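Local coordinates for protein putative S41 protease (Bacteroides fragilis NCTC 9343, PDB 3K50) that is of unknown function but probably hydrolyses peptide bonds as a serine protease of the S41 family, carrying a PDZ-like domain beside its catalytic fold, at residues G133-L138 and M165-S170; F179-W184 and R217-G222. All blocks are in the same frame, centred on the assembly; numbering follows the deposited sequence.

Contact 1: residues G133-L138 and M165-S170; sequences GSTRQL and MPASRS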
# COMPACT_ATOMS: atom_id res chain seq x y z
N GLY A 133 -8.77 -21.49 -5.78
CA GLY A 133 -9.15 -22.86 -5.98
C GLY A 133 -10.53 -23.15 -5.45
O GLY A 133 -11.33 -22.24 -5.23
N SER A 134 -10.79 -24.44 -5.25
CA SER A 134 -12.07 -24.91 -4.75
C SER A 134 -12.10 -24.82 -3.22
O SER A 134 -11.15 -24.28 -2.62
CB SER A 134 -12.31 -26.36 -5.22
OG SER A 134 -11.23 -27.18 -4.77
N THR A 135 -13.20 -25.29 -2.61
CA THR A 135 -13.35 -25.34 -1.18
C THR A 135 -12.22 -26.19 -0.64
O THR A 135 -11.84 -27.15 -1.28
CB THR A 135 -14.70 -25.94 -0.80
OG1 THR A 135 -15.74 -25.09 -1.31
CG2 THR A 135 -14.85 -26.07 0.70
N ARG A 136 -11.66 -25.82 0.52
CA ARG A 136 -10.54 -26.55 1.11
C ARG A 136 -10.79 -26.77 2.58
O ARG A 136 -11.52 -26.02 3.22
CB ARG A 136 -9.20 -25.77 1.01
CG ARG A 136 -8.85 -25.11 -0.31
CD ARG A 136 -8.76 -26.10 -1.45
NE ARG A 136 -8.02 -27.32 -1.08
CZ ARG A 136 -6.70 -27.48 -1.17
NH1 ARG A 136 -5.90 -26.50 -1.63
NH2 ARG A 136 -6.15 -28.64 -0.80
N GLN A 137 -10.14 -27.79 3.11
CA GLN A 137 -10.17 -28.07 4.54
C GLN A 137 -8.81 -27.64 5.05
O GLN A 137 -7.79 -28.10 4.53
CB GLN A 137 -10.40 -29.55 4.83
CG GLN A 137 -11.82 -29.99 4.59
CD GLN A 137 -12.82 -29.20 5.43
OE1 GLN A 137 -13.83 -28.72 4.92
NE2 GLN A 137 -12.50 -29.02 6.72
N LEU A 138 -8.79 -26.79 6.08
CA LEU A 138 -7.53 -26.29 6.60
C LEU A 138 -7.27 -26.66 8.05
O LEU A 138 -8.20 -26.64 8.86
CB LEU A 138 -7.53 -24.75 6.49
CG LEU A 138 -7.85 -24.09 5.14
CD1 LEU A 138 -7.76 -22.54 5.22
CD2 LEU A 138 -6.97 -24.62 3.98
N MSE A 165 -12.74 -23.57 4.12
CA MSE A 165 -12.65 -22.32 3.39
C MSE A 165 -13.38 -22.47 2.06
O MSE A 165 -13.06 -23.35 1.28
CB MSE A 165 -11.19 -21.92 3.11
CG MSE A 165 -11.12 -20.54 2.54
SE MSE A 165 -9.36 -19.83 2.56
CE MSE A 165 -8.47 -21.19 1.50
N PRO A 166 -14.33 -21.57 1.79
CA PRO A 166 -15.06 -21.71 0.52
C PRO A 166 -14.18 -21.43 -0.69
O PRO A 166 -13.04 -20.93 -0.55
CB PRO A 166 -16.19 -20.66 0.62
CG PRO A 166 -16.14 -20.10 1.99
CD PRO A 166 -14.80 -20.42 2.59
N ALA A 167 -14.69 -21.77 -1.89
CA ALA A 167 -13.95 -21.60 -3.13
C ALA A 167 -13.63 -20.14 -3.37
O ALA A 167 -14.39 -19.24 -2.98
CB ALA A 167 -14.72 -22.20 -4.33
N SER A 168 -12.49 -19.90 -4.01
CA SER A 168 -12.10 -18.55 -4.33
C SER A 168 -13.10 -17.84 -5.24
O SER A 168 -13.89 -18.47 -5.91
CB SER A 168 -10.74 -18.54 -5.00
OG SER A 168 -10.67 -19.45 -6.08
N ARG A 169 -13.06 -16.51 -5.26
CA ARG A 169 -13.95 -15.75 -6.12
C ARG A 169 -13.34 -14.40 -6.34
O ARG A 169 -12.35 -14.11 -5.72
CB ARG A 169 -15.37 -15.68 -5.57
CG ARG A 169 -15.52 -15.05 -4.26
CD ARG A 169 -16.91 -15.37 -3.74
NE ARG A 169 -17.04 -14.64 -2.49
CZ ARG A 169 -17.17 -15.15 -1.27
NH1 ARG A 169 -17.30 -16.46 -1.01
NH2 ARG A 169 -17.24 -14.29 -0.30
N SER A 170 -13.86 -13.64 -7.31
CA SER A 170 -13.31 -12.34 -7.65
C SER A 170 -13.70 -11.36 -6.55
O SER A 170 -14.89 -11.18 -6.29
CB SER A 170 -13.85 -11.87 -9.02
OG SER A 170 -13.30 -10.60 -9.35
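R136 and M165 form an antiparallel, hydrogen-bonded beta bridge at the edge of the five-stranded antiparallel sheet of the PDZ-like domain, where strand 136-146 begins and strand 154-165 finishes. The backbone bonds are reciprocal: R136 N donates to M165 O and M165 N to R136 O, each at 2.9 Å. The M165 carbonyl oxygen also receives a CH contact from T135 CA at 3.2 Å, while T135 CG2 lies beside it.

Apolar packing falls on the L138 side. The selenomethionine M165 holds CG anti to its backbone N (chi1 -171°) and bends at the end of its chain, bringing CE to 4.0 Å from L138 CD1. L138 continues this packing onto I114 and M117 of strand 113-117, and M165 onto P102. The R136 guanidinium instead leads away to N118 and E129.

Past the strand ends a second pair of hydrogen bonds joins the two loops. A167 CB rests on G133 O, the same oxygen that accepts a bond from S168 N at 2.9 Å. S168 OG, placed between its own backbone N and carbonyl carbon (chi1 51°), takes a nearly straight bond from G133 N, 2.8 Å long with an angle of 170° at the hydrogen.

Contact 2: residues F179-W184 and R217-G222; sequences FEIIPW and RDFQTG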
# COMPACT_ATOMS: atom_id res chain seq x y z
N PHE A 179 -10.41 0.53 11.63
CA PHE A 179 -10.66 1.75 12.39
C PHE A 179 -10.70 1.49 13.88
O PHE A 179 -11.29 0.48 14.33
CB PHE A 179 -12.06 2.26 12.03
CG PHE A 179 -12.56 3.42 12.88
CD1 PHE A 179 -13.23 3.21 14.09
CD2 PHE A 179 -12.42 4.73 12.42
CE1 PHE A 179 -13.73 4.29 14.87
CE2 PHE A 179 -12.92 5.81 13.17
CZ PHE A 179 -13.57 5.57 14.42
N GLU A 180 -10.12 2.38 14.67
CA GLU A 180 -10.33 2.28 16.10
C GLU A 180 -9.98 3.55 16.80
O GLU A 180 -9.10 4.29 16.32
CB GLU A 180 -9.37 1.25 16.70
CG GLU A 180 -9.91 -0.11 16.82
CD GLU A 180 -9.16 -0.83 17.80
OE1 GLU A 180 -7.91 -0.78 17.68
OE2 GLU A 180 -9.80 -1.38 18.71
N ILE A 181 -10.65 3.79 17.95
CA ILE A 181 -10.24 4.84 18.88
C ILE A 181 -9.73 4.12 20.13
O ILE A 181 -10.45 3.32 20.74
CB ILE A 181 -11.36 5.81 19.24
CG1 ILE A 181 -11.79 6.57 17.98
CG2 ILE A 181 -10.86 6.80 20.32
CD1 ILE A 181 -13.11 7.29 18.12
N ILE A 182 -8.48 4.39 20.48
CA ILE A 182 -7.81 3.76 21.59
C ILE A 182 -7.53 4.75 22.70
O ILE A 182 -6.80 5.74 22.49
CB ILE A 182 -6.46 3.20 21.09
CG1 ILE A 182 -6.71 2.28 19.86
CG2 ILE A 182 -5.62 2.53 22.21
CD1 ILE A 182 -5.44 1.99 19.03
N PRO A 183 -8.11 4.53 23.88
CA PRO A 183 -7.70 5.37 25.00
C PRO A 183 -6.33 4.87 25.50
O PRO A 183 -6.11 3.66 25.66
CB PRO A 183 -8.77 5.12 26.04
CG PRO A 183 -9.26 3.74 25.74
CD PRO A 183 -9.14 3.55 24.27
N TRP A 184 -5.38 5.77 25.70
CA TRP A 184 -4.07 5.31 26.07
C TRP A 184 -3.29 6.34 26.88
O TRP A 184 -2.90 7.40 26.36
CB TRP A 184 -3.29 4.92 24.80
CG TRP A 184 -1.94 4.29 25.09
CD1 TRP A 184 -0.74 4.94 25.25
CD2 TRP A 184 -1.66 2.91 25.24
NE1 TRP A 184 0.27 4.04 25.47
CE2 TRP A 184 -0.28 2.78 25.49
CE3 TRP A 184 -2.44 1.76 25.16
CZ2 TRP A 184 0.34 1.55 25.63
CZ3 TRP A 184 -1.83 0.53 25.34
CH2 TRP A 184 -0.45 0.44 25.56
N ARG A 217 -14.90 11.82 10.62
CA ARG A 217 -15.99 12.35 11.39
C ARG A 217 -16.09 11.61 12.75
O ARG A 217 -16.26 12.24 13.78
CB ARG A 217 -17.29 12.19 10.62
CG ARG A 217 -18.54 12.84 11.30
CD ARG A 217 -19.84 12.26 10.74
NE ARG A 217 -19.84 10.80 10.90
CZ ARG A 217 -20.83 9.98 10.55
NH1 ARG A 217 -21.97 10.45 10.05
NH2 ARG A 217 -20.68 8.67 10.75
N ASP A 218 -15.99 10.28 12.74
CA ASP A 218 -16.04 9.45 13.95
C ASP A 218 -14.84 9.76 14.85
O ASP A 218 -14.98 9.87 16.07
CB ASP A 218 -16.08 7.95 13.61
CG ASP A 218 -17.41 7.50 12.97
OD1 ASP A 218 -18.40 8.30 12.95
OD2 ASP A 218 -17.45 6.34 12.50
N PHE A 219 -13.68 9.99 14.24
CA PHE A 219 -12.52 10.37 15.04
C PHE A 219 -12.74 11.69 15.76
O PHE A 219 -12.39 11.79 16.92
CB PHE A 219 -11.26 10.47 14.22
CG PHE A 219 -10.72 9.13 13.76
CD1 PHE A 219 -10.68 8.03 14.61
CD2 PHE A 219 -10.21 8.99 12.50
CE1 PHE A 219 -10.17 6.83 14.19
CE2 PHE A 219 -9.70 7.77 12.06
CZ PHE A 219 -9.70 6.70 12.89
N GLN A 220 -13.29 12.70 15.07
CA GLN A 220 -13.52 14.00 15.69
C GLN A 220 -14.57 13.87 16.83
O GLN A 220 -14.40 14.40 17.91
CB GLN A 220 -13.98 15.00 14.65
CG GLN A 220 -14.18 16.41 15.18
CD GLN A 220 -15.01 17.24 14.25
OE1 GLN A 220 -16.03 16.77 13.72
NE2 GLN A 220 -14.58 18.50 14.03
N THR A 221 -15.66 13.16 16.57
CA THR A 221 -16.66 12.93 17.57
C THR A 221 -16.04 12.33 18.83
O THR A 221 -16.39 12.72 19.93
CB THR A 221 -17.73 11.99 17.04
OG1 THR A 221 -18.44 12.67 16.01
CG2 THR A 221 -18.72 11.56 18.20
N GLY A 222 -15.10 11.40 18.65
CA GLY A 222 -14.41 10.76 19.77
C GLY A 222 -13.32 11.58 20.44
O GLY A 222 -12.69 11.13 21.40
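F179 and F219 meet ring to ring, joining edge strand 176-184 of the mixed sheet to the C-terminal part of helix 207-221. That helix is the connection of a beta-alpha-beta crossover between the parallel strands 187-194 and 226-230, within the ClpP/crotonase-like fold of the S41 family. Strand 179-184 and helix 217-221 run in nearly the same direction, 16° apart, with their axes 9.4 Å from each other at closest approach.

The closer part of the contact lies at the rim of the F219 ring, where I181 CG1 sits in the ring plane, 3.8 Å from F219 CD1, and E180 O comes to 3.5 Å from F219 CE1. F179 lies over one face of F219. The two rings are nearly parallel, planes 15° apart and centroids 4.5 Å apart, but slid so far that they barely overlap; their exact spacing is doubtful, since F179 has two conformers. In the conformer described, CG is anti to the backbone N (chi1 172°), which carries the ring out toward the helix. F219 also meets the F227 ring edge-to-face.

Toward the surface the packing thins. F179 CZ reaches the D218 methylene, 3.6 Å from D218 CB, with the F179 ring standing roughly at right angles to the carboxylate. I181 CD1 lies over the helix backbone, 3.8 Å from D218 O, and near G222 CA, where the lack of a side chain permits the approach.

The polar groups on this side bond within the helix rather than across to the strand. T221 OG1 donates to R217 O from above the carbonyl plane, and that oxygen also accepts from T221 N. The D218 carboxylate forms a salt bridge with its neighbour: R217 NH2 meets D218 OD1 on the syn side but tilted out of the carboxylate plane, at 3.2 Å.

Contacts 1 and 2 belong to different domains and share no strand or helix; their centres lie 36 Å apart and their nearest atoms about 20 Å. Contact 1, partly buried, joins two neighbouring strands of one antiparallel sheet and the loops at their ends, so its chemistry is mainly paired backbone polar groups with a small apolar patch. Contact 2 sits at the surface and sets a helix against an edge strand, where aromatic and aliphatic side chains, not paired backbones, make the contact. Along the chain they follow in series: the loop that holds 166-170 runs on into strand 176-184.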